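Local coordinates for N(2),N(2)-dimethylguanosine tRNA methyltransferase (Pyrococcus horikoshii, PDB 2DUL), which probably methylates a single guanine of tRNA twice on its N2 amino group, using S-adenosyl-L-methionine as methyl donor, at residues 32-35 and 36-40; 41-45 and 46-50; 292-296 and 297-301. All coordinates share one frame; numbering follows the deposited sequence.

Interaction 1: 32-35 and 36-40; sequences MALN and RDIVV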
loop_
_atom_site.group_PDB
_atom_site.type_symbol
_atom_site.label_atom_id
_atom_site.label_comp_id
_atom_site.label_asym_id
_atom_site.label_seq_id
_atom_site.Cartn_x
_atom_site.Cartn_y
_atom_site.Cartn_z
ATOM N N MET A 32 9.494 -7.486 7.130
ATOM C CA MET A 32 8.365 -7.432 6.205
ATOM C C MET A 32 7.256 -8.411 6.568
ATOM O O MET A 32 6.278 -8.549 5.831
ATOM C CB MET A 32 8.836 -7.702 4.777
ATOM C CG MET A 32 9.637 -6.567 4.176
ATOM S SD MET A 32 8.644 -5.077 3.912
ATOM C CE MET A 32 8.548 -5.063 2.130
ATOM N N ALA A 33 7.411 -9.092 7.702
ATOM C CA ALA A 33 6.407 -10.041 8.162
ATOM C C ALA A 33 5.122 -9.288 8.502
ATOM O O ALA A 33 4.022 -9.814 8.324
ATOM C CB ALA A 33 6.914 -10.796 9.386
ATOM N N LEU A 34 5.271 -8.058 8.998
ATOM C CA LEU A 34 4.125 -7.219 9.346
ATOM C C LEU A 34 3.329 -6.913 8.078
ATOM O O LEU A 34 2.103 -7.015 8.059
ATOM C CB LEU A 34 4.596 -5.900 9.977
ATOM C CG LEU A 34 3.531 -4.816 10.176
ATOM C CD1 LEU A 34 2.472 -5.310 11.143
ATOM C CD2 LEU A 34 4.175 -3.539 10.698
ATOM N N ASN A 35 4.045 -6.525 7.027
ATOM C CA ASN A 35 3.438 -6.212 5.737
ATOM C C ASN A 35 2.620 -7.412 5.264
ATOM O O ASN A 35 1.473 -7.266 4.839
ATOM C CB ASN A 35 4.539 -5.879 4.720
ATOM C CG ASN A 35 3.996 -5.586 3.325
ATOM O OD1 ASN A 35 3.426 -6.460 2.667
ATOM N ND2 ASN A 35 4.182 -4.350 2.866
ATOM N N ARG A 36 3.205 -8.604 5.350
ATOM C CA ARG A 36 2.508 -9.810 4.924
ATOM C C ARG A 36 1.312 -10.129 5.831
ATOM O O ARG A 36 0.290 -10.639 5.362
ATOM C CB ARG A 36 3.488 -10.986 4.847
ATOM C CG ARG A 36 4.483 -10.859 3.685
ATOM C CD ARG A 36 5.408 -12.063 3.588
ATOM N NE ARG A 36 6.518 -12.013 4.542
ATOM C CZ ARG A 36 7.672 -11.387 4.328
ATOM N NH1 ARG A 36 7.889 -10.741 3.188
ATOM N NH2 ARG A 36 8.624 -11.420 5.252
ATOM N N ASP A 37 1.423 -9.819 7.123
ATOM C CA ASP A 37 0.304 -10.050 8.034
ATOM C C ASP A 37 -0.894 -9.238 7.542
ATOM O O ASP A 37 -2.017 -9.743 7.474
ATOM C CB ASP A 37 0.621 -9.581 9.461
ATOM C CG ASP A 37 1.399 -10.604 10.275
ATOM O OD1 ASP A 37 1.324 -11.817 9.978
ATOM O OD2 ASP A 37 2.072 -10.182 11.239
ATOM N N ILE A 38 -0.643 -7.970 7.222
ATOM C CA ILE A 38 -1.693 -7.062 6.764
ATOM C C ILE A 38 -2.427 -7.615 5.552
ATOM O O ILE A 38 -3.661 -7.650 5.528
ATOM C CB ILE A 38 -1.117 -5.655 6.417
ATOM C CG1 ILE A 38 -0.379 -5.078 7.627
ATOM C CG2 ILE A 38 -2.237 -4.708 5.997
ATOM C CD1 ILE A 38 -1.235 -4.948 8.868
ATOM N N VAL A 39 -1.680 -8.053 4.544
ATOM C CA VAL A 39 -2.318 -8.590 3.351
ATOM C C VAL A 39 -3.084 -9.877 3.682
ATOM O O VAL A 39 -4.178 -10.108 3.154
ATOM C CB VAL A 39 -1.284 -8.818 2.197
ATOM C CG1 VAL A 39 -0.180 -9.756 2.635
ATOM C CG2 VAL A 39 -1.996 -9.352 0.964
ATOM N N VAL A 40 -2.530 -10.702 4.566
ATOM C CA VAL A 40 -3.202 -11.938 4.969
ATOM C C VAL A 40 -4.549 -11.588 5.600
ATOM O O VAL A 40 -5.568 -12.227 5.319
ATOM C CB VAL A 40 -2.346 -12.741 5.988
ATOM C CG1 VAL A 40 -3.209 -13.760 6.735
ATOM C CG2 VAL A 40 -1.226 -13.462 5.256
#
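Arg36 folds back along the helix and lays one face of its guanidinium group against the backbone of Met32 and Ala33. The carbonyl oxygen Met32 O sits 3.5 Å above the plane, over the centre of the group, while NH1 of Arg36 lies 3.6 Å from CB of Met32. The chain reaches this place by a bend at chi3 (-80°), after leaving the backbone with CG anti to the carbonyl carbon. The hydrogen bond to Met32 O comes from the backbone instead, from Arg36 N at 3.1 Å. The charged end has its stronger partners elsewhere: NE pairs with Glu8 in a salt bridge and NH2 donates to the carbonyl oxygen of Asn29. A leucine in place of Arg36 would probably leave Glu8 without its countercharge and the Met32 carbonyl without its flat cover.

Asp37 turns to another side of the helix. Its backbone N bonds Ala33 O at 2.9 Å, and its carboxylate is bound by Arg64 and by the N-H groups of Ala300 and Arg301. Asn35 points away from the following turn, its CG anti to the backbone N (chi1 178°), and presents OD1 to Arg61. On the apolar side Leu34 CD1 and Ile38 CD1 meet loosely at 4.4 Å, both facing helix 302-314. Within the helix itself, CG1 of Ile38 lies against the backbone oxygen Leu34 O at 3.2 Å.

Four successive i to i+4 bonds, from Arg36, Asp37, Ile38 and Val39 back to Met32, Ala33, Leu34 and Asn35, mark the opening turns of an alpha-helix, here the helix preceding the first strand of a class I methyltransferase sheet. Arg36 and the neighbouring Arg61 are predicted to bind S-adenosyl-L-methionine, so this buried turn probably borders the cofactor site.

Interaction 2: 41-45 and 46-50; sequences VLLNI and LNPKI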
loop_
_atom_site.group_PDB
_atom_site.type_symbol
_atom_site.label_atom_id
_atom_site.label_comp_id
_atom_site.label_asym_id
_atom_site.label_seq_id
_atom_site.Cartn_x
_atom_site.Cartn_y
_atom_site.Cartn_z
ATOM N N VAL A 41 -4.553 -10.560 6.445
ATOM C CA VAL A 41 -5.784 -10.129 7.096
ATOM C C VAL A 41 -6.796 -9.672 6.053
ATOM O O VAL A 41 -7.958 -10.084 6.073
ATOM C CB VAL A 41 -5.520 -8.972 8.082
ATOM C CG1 VAL A 41 -6.847 -8.400 8.586
ATOM C CG2 VAL A 41 -4.687 -9.474 9.254
ATOM N N LEU A 42 -6.338 -8.829 5.135
ATOM C CA LEU A 42 -7.195 -8.306 4.082
ATOM C C LEU A 42 -7.806 -9.410 3.229
ATOM O O LEU A 42 -9.006 -9.393 2.950
ATOM C CB LEU A 42 -6.405 -7.340 3.188
ATOM C CG LEU A 42 -7.203 -6.685 2.054
ATOM C CD1 LEU A 42 -8.391 -5.928 2.639
ATOM C CD2 LEU A 42 -6.307 -5.744 1.257
ATOM N N LEU A 43 -6.986 -10.371 2.819
ATOM C CA LEU A 43 -7.473 -11.458 1.984
ATOM C C LEU A 43 -8.534 -12.299 2.684
ATOM O O LEU A 43 -9.389 -12.893 2.028
ATOM C CB LEU A 43 -6.310 -12.343 1.515
ATOM C CG LEU A 43 -5.700 -11.970 0.153
ATOM C CD1 LEU A 43 -5.457 -10.477 0.057
ATOM C CD2 LEU A 43 -4.408 -12.745 -0.050
ATOM N N ASN A 44 -8.486 -12.340 4.012
ATOM C CA ASN A 44 -9.467 -13.099 4.777
ATOM C C ASN A 44 -10.805 -12.374 4.823
ATOM O O ASN A 44 -11.803 -12.922 5.292
ATOM C CB ASN A 44 -8.946 -13.362 6.189
ATOM C CG ASN A 44 -8.158 -14.653 6.278
ATOM O OD1 ASN A 44 -8.730 -15.739 6.198
ATOM N ND2 ASN A 44 -6.841 -14.545 6.427
ATOM N N ILE A 45 -10.820 -11.140 4.327
ATOM C CA ILE A 45 -12.037 -10.344 4.279
ATOM C C ILE A 45 -12.565 -10.347 2.849
ATOM O O ILE A 45 -13.747 -10.597 2.617
ATOM C CB ILE A 45 -11.779 -8.876 4.704
ATOM C CG1 ILE A 45 -11.270 -8.826 6.147
ATOM C CG2 ILE A 45 -13.055 -8.056 4.567
ATOM C CD1 ILE A 45 -12.224 -9.423 7.156
ATOM N N LEU A 46 -11.678 -10.082 1.892
ATOM C CA LEU A 46 -12.062 -10.029 0.482
ATOM C C LEU A 46 -12.177 -11.387 -0.203
ATOM O O LEU A 46 -12.901 -11.524 -1.188
ATOM C CB LEU A 46 -11.097 -9.119 -0.283
ATOM C CG LEU A 46 -11.475 -7.631 -0.244
ATOM C CD1 LEU A 46 -11.951 -7.238 1.144
ATOM C CD2 LEU A 46 -10.284 -6.789 -0.666
ATOM N N ASN A 47 -11.456 -12.380 0.307
ATOM C CA ASN A 47 -11.528 -13.743 -0.227
ATOM C C ASN A 47 -11.219 -13.956 -1.715
ATOM O O ASN A 47 -11.934 -14.698 -2.393
ATOM C CB ASN A 47 -12.920 -14.321 0.056
ATOM C CG ASN A 47 -13.339 -14.169 1.506
ATOM O OD1 ASN A 47 -14.531 -14.158 1.814
ATOM N ND2 ASN A 47 -12.365 -14.067 2.404
ATOM N N PRO A 48 -10.156 -13.329 -2.246
ATOM C CA PRO A 48 -9.875 -13.555 -3.673
ATOM C C PRO A 48 -9.487 -15.019 -3.918
ATOM O O PRO A 48 -8.719 -15.602 -3.148
ATOM C CB PRO A 48 -8.735 -12.578 -3.958
ATOM C CG PRO A 48 -8.004 -12.531 -2.642
ATOM C CD PRO A 48 -9.136 -12.456 -1.636
ATOM N N LYS A 49 -10.018 -15.611 -4.984
ATOM C CA LYS A 49 -9.749 -17.015 -5.298
ATOM C C LYS A 49 -8.402 -17.307 -5.968
ATOM O O LYS A 49 -7.664 -18.194 -5.529
ATOM C CB LYS A 49 -10.882 -17.572 -6.169
ATOM C CG LYS A 49 -10.713 -19.027 -6.581
ATOM C CD LYS A 49 -11.995 -19.594 -7.194
ATOM C CE LYS A 49 -12.357 -18.921 -8.512
ATOM N NZ LYS A 49 -11.372 -19.244 -9.579
ATOM N N ILE A 50 -8.096 -16.571 -7.035
ATOM C CA ILE A 50 -6.849 -16.756 -7.774
ATOM C C ILE A 50 -5.918 -15.581 -7.475
ATOM O O ILE A 50 -6.221 -14.438 -7.815
ATOM C CB ILE A 50 -7.127 -16.820 -9.285
ATOM C CG1 ILE A 50 -8.254 -17.818 -9.559
ATOM C CG2 ILE A 50 -5.874 -17.238 -10.036
ATOM C CD1 ILE A 50 -8.701 -17.855 -11.012
HETATM O O HOH W 1 -13.053 -15.418 4.897
#
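With chi1 at -50° and CG beside the backbone N, Asn47 brings its ND2 to Leu43 O, the oxygen to which its own backbone N still donates in the helical manner; the positive phi of 57° then turns the chain out of the helix. Leu43 O thus accepts two bonds from one residue, from Asn47 N at 2.7 Å and from Asn47 ND2 at 3.2 Å, the latter leaving the amide plane by 21°. A water accepts from the same ND2 and donates to Asn44 O, tying the next carbonyl to the amide. This is a helix C-terminus ended by a residue in left-handed conformation; the following Pro48 has no N-H, which excludes the 6-to-1 bond of a Schellman motif. Instead the proline ring meets Leu43 at about a right angle, CG to CG at 3.7 Å. One residue earlier, Leu42 O likewise takes two donors, Ile45 N and Leu46 N, the second at 3.0 Å. Leu42 sends CD1 obliquely over CD2 of Leu46 at 3.9 Å, and both leucines lean on Ile218 of strand 213-223. The other methyl of Leu46, CD1, lies 3.7 Å from CG2 of Ile45, whose side chain touches Glu293 of helix 284-295.

Interaction 3: 292-296 and 297-301; sequences KEAES and LSLAR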
loop_
_atom_site.group_PDB
_atom_site.type_symbol
_atom_site.label_atom_id
_atom_site.label_comp_id
_atom_site.label_asym_id
_atom_site.label_seq_id
_atom_site.Cartn_x
_atom_site.Cartn_y
_atom_site.Cartn_z
ATOM N N LYS A 292 -10.864 -6.456 13.478
ATOM C CA LYS A 292 -11.531 -7.594 14.098
ATOM C C LYS A 292 -10.947 -8.917 13.608
ATOM O O LYS A 292 -10.688 -9.825 14.403
ATOM C CB LYS A 292 -13.033 -7.524 13.797
ATOM C CG LYS A 292 -13.900 -8.521 14.555
ATOM C CD LYS A 292 -13.912 -9.885 13.891
ATOM C CE LYS A 292 -14.953 -10.789 14.528
ATOM N NZ LYS A 292 -15.029 -12.102 13.826
ATOM N N GLU A 293 -10.742 -9.024 12.298
ATOM C CA GLU A 293 -10.185 -10.239 11.717
ATOM C C GLU A 293 -8.778 -10.477 12.257
ATOM O O GLU A 293 -8.404 -11.611 12.562
ATOM C CB GLU A 293 -10.131 -10.126 10.190
ATOM C CG GLU A 293 -9.546 -11.356 9.495
ATOM C CD GLU A 293 -10.459 -12.571 9.573
ATOM O OE1 GLU A 293 -10.032 -13.670 9.155
ATOM O OE2 GLU A 293 -11.607 -12.425 10.042
ATOM N N ALA A 294 -8.004 -9.403 12.374
ATOM C CA ALA A 294 -6.639 -9.502 12.872
ATOM C C ALA A 294 -6.617 -10.030 14.302
ATOM O O ALA A 294 -5.742 -10.817 14.669
ATOM C CB ALA A 294 -5.960 -8.143 12.808
ATOM N N GLU A 295 -7.579 -9.590 15.107
ATOM C CA GLU A 295 -7.666 -10.022 16.496
ATOM C C GLU A 295 -7.972 -11.514 16.625
ATOM O O GLU A 295 -7.473 -12.175 17.536
ATOM C CB GLU A 295 -8.737 -9.214 17.234
ATOM C CG GLU A 295 -8.389 -7.750 17.410
ATOM C CD GLU A 295 -9.481 -6.968 18.104
ATOM O OE1 GLU A 295 -10.593 -6.872 17.544
ATOM O OE2 GLU A 295 -9.230 -6.454 19.212
ATOM N N SER A 296 -8.784 -12.041 15.712
ATOM C CA SER A 296 -9.163 -13.450 15.743
ATOM C C SER A 296 -8.235 -14.351 14.928
ATOM O O SER A 296 -8.535 -15.525 14.710
ATOM C CB SER A 296 -10.595 -13.620 15.237
ATOM O OG SER A 296 -10.684 -13.307 13.857
ATOM N N LEU A 297 -7.114 -13.804 14.474
ATOM C CA LEU A 297 -6.154 -14.582 13.698
ATOM C C LEU A 297 -4.798 -14.641 14.378
ATOM O O LEU A 297 -4.391 -13.704 15.066
ATOM C CB LEU A 297 -5.962 -13.982 12.301
ATOM C CG LEU A 297 -7.010 -14.214 11.215
ATOM C CD1 LEU A 297 -6.611 -13.442 9.959
ATOM C CD2 LEU A 297 -7.120 -15.701 10.913
ATOM N N SER A 298 -4.101 -15.753 14.189
ATOM C CA SER A 298 -2.766 -15.901 14.741
ATOM C C SER A 298 -1.878 -15.343 13.634
ATOM O O SER A 298 -1.895 -15.842 12.509
ATOM C CB SER A 298 -2.447 -17.377 15.000
ATOM O OG SER A 298 -2.553 -18.142 13.812
ATOM N N LEU A 299 -1.128 -14.293 13.941
ATOM C CA LEU A 299 -0.265 -13.667 12.948
ATOM C C LEU A 299 1.195 -13.741 13.356
ATOM O O LEU A 299 1.513 -14.164 14.464
ATOM C CB LEU A 299 -0.676 -12.205 12.757
ATOM C CG LEU A 299 -2.098 -11.970 12.240
ATOM C CD1 LEU A 299 -2.415 -10.481 12.272
ATOM C CD2 LEU A 299 -2.230 -12.521 10.829
ATOM N N ALA A 300 2.082 -13.330 12.453
ATOM C CA ALA A 300 3.516 -13.351 12.721
ATOM C C ALA A 300 3.922 -12.231 13.675
ATOM O O ALA A 300 4.780 -12.416 14.535
ATOM C CB ALA A 300 4.287 -13.224 11.414
ATOM N N ARG A 301 3.300 -11.068 13.507
ATOM C CA ARG A 301 3.578 -9.897 14.337
ATOM C C ARG A 301 2.233 -9.295 14.733
ATOM O O ARG A 301 1.965 -8.121 14.473
ATOM C CB ARG A 301 4.384 -8.871 13.539
ATOM C CG ARG A 301 5.635 -9.427 12.875
ATOM C CD ARG A 301 6.746 -9.699 13.881
ATOM N NE ARG A 301 7.936 -10.239 13.231
ATOM C CZ ARG A 301 8.065 -11.501 12.836
ATOM N NH1 ARG A 301 9.183 -11.900 12.245
ATOM N NH2 ARG A 301 7.083 -12.371 13.045
#
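The carbonyl oxygen of Glu293 is gripped by Ser296 and touched by Leu297, whose CG rests on it at 3.2 Å. Ser296 approaches it twice, by a hydroxyl bond of 3.1 Å from OG and by a weak bond from its backbone N. With OG between the backbone N and the carbonyl carbon (chi1 67°), the hydroxyl is folded back over the last turn of helix 284-295 and points at the carbonyl three residues earlier.

Leu297 N goes to a different acceptor, Ala294 O, 3.3 Å away. The N-H is fairly straight, but it comes from above the carbonyl plane, 73° out of it, rather than along a lone pair. The bond spans three residues instead of four, as in a tightened last turn, at the point where Ser296 leaves helical geometry.

The side chain of Leu297 lies obliquely against that of Glu293. Glu293 CG, placed by chi1, lies 3.6 Å from Leu297 CD1, and the bend at chi2 brings OE1 within 3.5 Å of that methyl, so the aliphatic part and one carboxylate oxygen share it. Further on, Leu299 faces back to the helix, and its CD1 reaches Ala294 CB at 4.3 Å, a light touch; Ala294 also packs on Leu306 and Leu309 of helix 302-314, and Leu299 on Ala305.

At the far end of 297-301, Arg301 takes the N-cap position of helix 302-314 and donates from NH2 to Ala300 O at 2.7 Å. The ammonium group of Lys302 bonds to the carbonyl oxygens of both Glu295 and Leu297. The serine hydroxyl thus satisfies a terminal carbonyl, and the lysine charge is likely to offset part of the negative end of the dipole of helix 284-295.

How the interactions relate
Along the chain the three contacts come in series, none enclosing or crossing another; each joins adjoining segments, so none closes a long loop. Interactions 1 and 2 share helix 33-46: Met32 leads into it, 33-40 form its opening turns, and 41-50 carry it through its end toward strand 50-53 of the central sheet. Interaction 3, some 240 residues later, spans the turn between helices 284-295 and 302-314, yet lies against both others. The Asp37 carboxylate, bonded to the Ala300 and Arg301 N-H groups, is its polar tie to interaction 1. Near the end of helix 33-46, Asn44 CB approaches Glu293 OE1 at 3.2 Å. The end of helix 284-295 and the loop after it thus flank helix 33-46.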